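Local coordinates for N-hydroxyarylamine O-acetyltransferase (Bacillus cereus, PDB 4DMO), which probably transfers acetyl groups to arylamines and N-hydroxyarylamines as an active arylamine N-acetyltransferase with a non-canonical Cys-His-Glu catalytic triad, at residues N29-M34 with L134-F139. Residues are numbered along the deposited sequence; the frame is centred on the assembly and turned at random.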
loop_
_atom_site.group_PDB
_atom_site.type_symbol
_atom_site.label_atom_id
_atom_site.label_comp_id
_atom_site.label_asym_id
_atom_site.label_seq_id
_atom_site.Cartn_x
_atom_site.Cartn_y
_atom_site.Cartn_z
ATOM N N ASN A 29 13.666 0.698 6.116
ATOM C CA ASN A 29 14.089 -0.593 5.621
ATOM C C ASN A 29 12.991 -1.609 5.812
ATOM O O ASN A 29 12.889 -2.548 5.064
ATOM C CB ASN A 29 15.392 -1.072 6.264
ATOM C CG ASN A 29 15.998 -2.263 5.512
ATOM O OD1 ASN A 29 16.453 -2.132 4.365
ATOM N ND2 ASN A 29 15.977 -3.438 6.145
ATOM N N ILE A 30 12.149 -1.409 6.809
ATOM C CA ILE A 30 11.006 -2.268 6.967
ATOM C C ILE A 30 10.041 -2.054 5.795
ATOM O O ILE A 30 9.487 -3.017 5.273
ATOM C CB ILE A 30 10.293 -1.974 8.279
ATOM C CG1 ILE A 30 11.194 -2.374 9.439
ATOM C CG2 ILE A 30 8.983 -2.738 8.379
ATOM C CD1 ILE A 30 10.653 -1.958 10.770
ATOM N N MET A 31 9.874 -0.794 5.370
ATOM C CA MET A 31 8.974 -0.461 4.277
ATOM C C MET A 31 9.459 -1.066 3.001
ATOM O O MET A 31 8.664 -1.555 2.189
ATOM C CB MET A 31 8.841 1.063 4.124
ATOM C CG MET A 31 8.047 1.687 5.248
ATOM S SD MET A 31 8.128 3.478 5.331
ATOM C CE MET A 31 7.027 3.920 3.979
ATOM N N TYR A 32 10.767 -1.019 2.810
ATOM C CA TYR A 32 11.380 -1.592 1.636
ATOM C C TYR A 32 11.131 -3.099 1.619
ATOM O O TYR A 32 10.672 -3.658 0.610
ATOM C CB TYR A 32 12.885 -1.279 1.632
ATOM C CG TYR A 32 13.583 -1.897 0.464
ATOM C CD1 TYR A 32 13.728 -1.214 -0.737
ATOM C CD2 TYR A 32 14.096 -3.176 0.556
ATOM C CE1 TYR A 32 14.359 -1.802 -1.813
ATOM C CE2 TYR A 32 14.727 -3.757 -0.506
ATOM C CZ TYR A 32 14.842 -3.080 -1.689
ATOM O OH TYR A 32 15.459 -3.718 -2.729
ATOM N N ALA A 33 11.385 -3.741 2.761
ATOM C CA ALA A 33 11.133 -5.164 2.901
ATOM C C ALA A 33 9.651 -5.483 2.655
ATOM O O ALA A 33 9.335 -6.465 1.993
ATOM C CB ALA A 33 11.574 -5.662 4.293
ATOM N N MET A 34 8.744 -4.670 3.190
ATOM C CA MET A 34 7.326 -4.903 2.947
ATOM C C MET A 34 7.026 -4.837 1.461
ATOM O O MET A 34 6.252 -5.645 0.979
ATOM C CB MET A 34 6.436 -3.933 3.697
ATOM C CG MET A 34 4.976 -4.283 3.533
ATOM S SD MET A 34 3.943 -3.435 4.697
ATOM C CE MET A 34 2.313 -3.898 4.172
ATOM N N LEU A 134 8.886 4.015 -0.081
ATOM C CA LEU A 134 9.871 3.128 0.568
ATOM C C LEU A 134 10.559 3.774 1.770
ATOM O O LEU A 134 11.610 3.325 2.239
ATOM C CB LEU A 134 10.904 2.646 -0.437
ATOM C CG LEU A 134 10.206 1.986 -1.622
ATOM C CD1 LEU A 134 11.233 1.601 -2.627
ATOM C CD2 LEU A 134 9.422 0.780 -1.207
ATOM N N ALA A 135 9.944 4.830 2.276
ATOM C CA ALA A 135 10.408 5.467 3.493
ATOM C C ALA A 135 9.329 6.427 3.975
ATOM O O ALA A 135 8.427 6.771 3.212
ATOM C CB ALA A 135 11.719 6.201 3.231
ATOM N N PRO A 136 9.392 6.844 5.244
ATOM C CA PRO A 136 8.482 7.884 5.729
ATOM C C PRO A 136 8.589 9.189 4.923
ATOM O O PRO A 136 9.661 9.584 4.489
ATOM C CB PRO A 136 8.949 8.112 7.181
ATOM C CG PRO A 136 9.618 6.862 7.558
ATOM C CD PRO A 136 10.312 6.398 6.305
ATOM N N VAL A 137 7.452 9.830 4.696
ATOM C CA VAL A 137 7.436 11.098 4.004
ATOM C C VAL A 137 7.126 12.186 5.034
ATOM O O VAL A 137 6.033 12.219 5.627
ATOM C CB VAL A 137 6.371 11.136 2.874
ATOM C CG1 VAL A 137 6.479 12.481 2.107
ATOM C CG2 VAL A 137 6.536 9.943 1.934
ATOM N N PRO A 138 8.093 13.074 5.259
ATOM C CA PRO A 138 7.902 14.125 6.256
ATOM C C PRO A 138 6.910 15.174 5.783
ATOM O O PRO A 138 6.971 15.656 4.654
ATOM C CB PRO A 138 9.293 14.731 6.392
ATOM C CG PRO A 138 9.921 14.525 5.030
ATOM C CD PRO A 138 9.370 13.204 4.532
ATOM N N PHE A 139 5.994 15.516 6.667
ATOM C CA PHE A 139 5.053 16.578 6.409
ATOM C C PHE A 139 5.754 17.940 6.216
ATOM O O PHE A 139 5.175 18.847 5.619
ATOM C CB PHE A 139 4.046 16.671 7.556
ATOM C CG PHE A 139 2.847 15.768 7.395
ATOM C CD1 PHE A 139 2.984 14.392 7.431
ATOM C CD2 PHE A 139 1.575 16.310 7.225
ATOM C CE1 PHE A 139 1.876 13.564 7.302
ATOM C CE2 PHE A 139 0.450 15.491 7.079
ATOM C CZ PHE A 139 0.605 14.113 7.132
#
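M31, on helix 27-37, lays its side chain along the backbone of the loop that leads into edge strand 137-138 of the antiparallel beta-sheet in this arylamine N-acetyltransferase, with CB by L134 and the thioether over A135 and the P136 N. The contact thus joins a helix of the N-terminal helical bundle to the border of the beta domain, with 243 Å² buried in total and Y32 and L134 as the nearest backbone pair, their CA atoms 5.1 Å apart.

Side chain against backbone is the main mode of contact: M31 has 80 Å² buried here, the most of any residue on the helix segment, and its nearest partners are main-chain atoms of L134 to P136. The M31 CB lies 4.0 Å from the L134 carbonyl carbon, and its SD sits 3.5 Å from both CA and C of A135. CG lies beside the backbone N (chi1 -72°) and chi2 is extended, which carries the sulfur out along the loop; the bend at chi3 (76°) then turns the methyl back to the A135 carbonyl. The A135 CB itself points away from the helix, which is consistent with the sulfur resting on main chain there.

Two apolar side-chain contacts complete the interface. On the strand side, M31 SD meets the P136 ring at CD, 3.8 Å away, and the same proline ring also touches Y122 and I124 of strand 120-124. On the helix side, L134 sends CD1 obliquely to Y32 CD1 at 4.2 Å, a loose approach, and its CD2 reaches the Y32 CA.

Around the contact, M31 also packs on V126, I30 and M34 pack on helices 5-14 and 71-84, while V137 hydrogen-bonds through its backbone to L123 of strand 120-124. The shortest approach between the segments is that of M31 CE to A135 O, 3.3 Å.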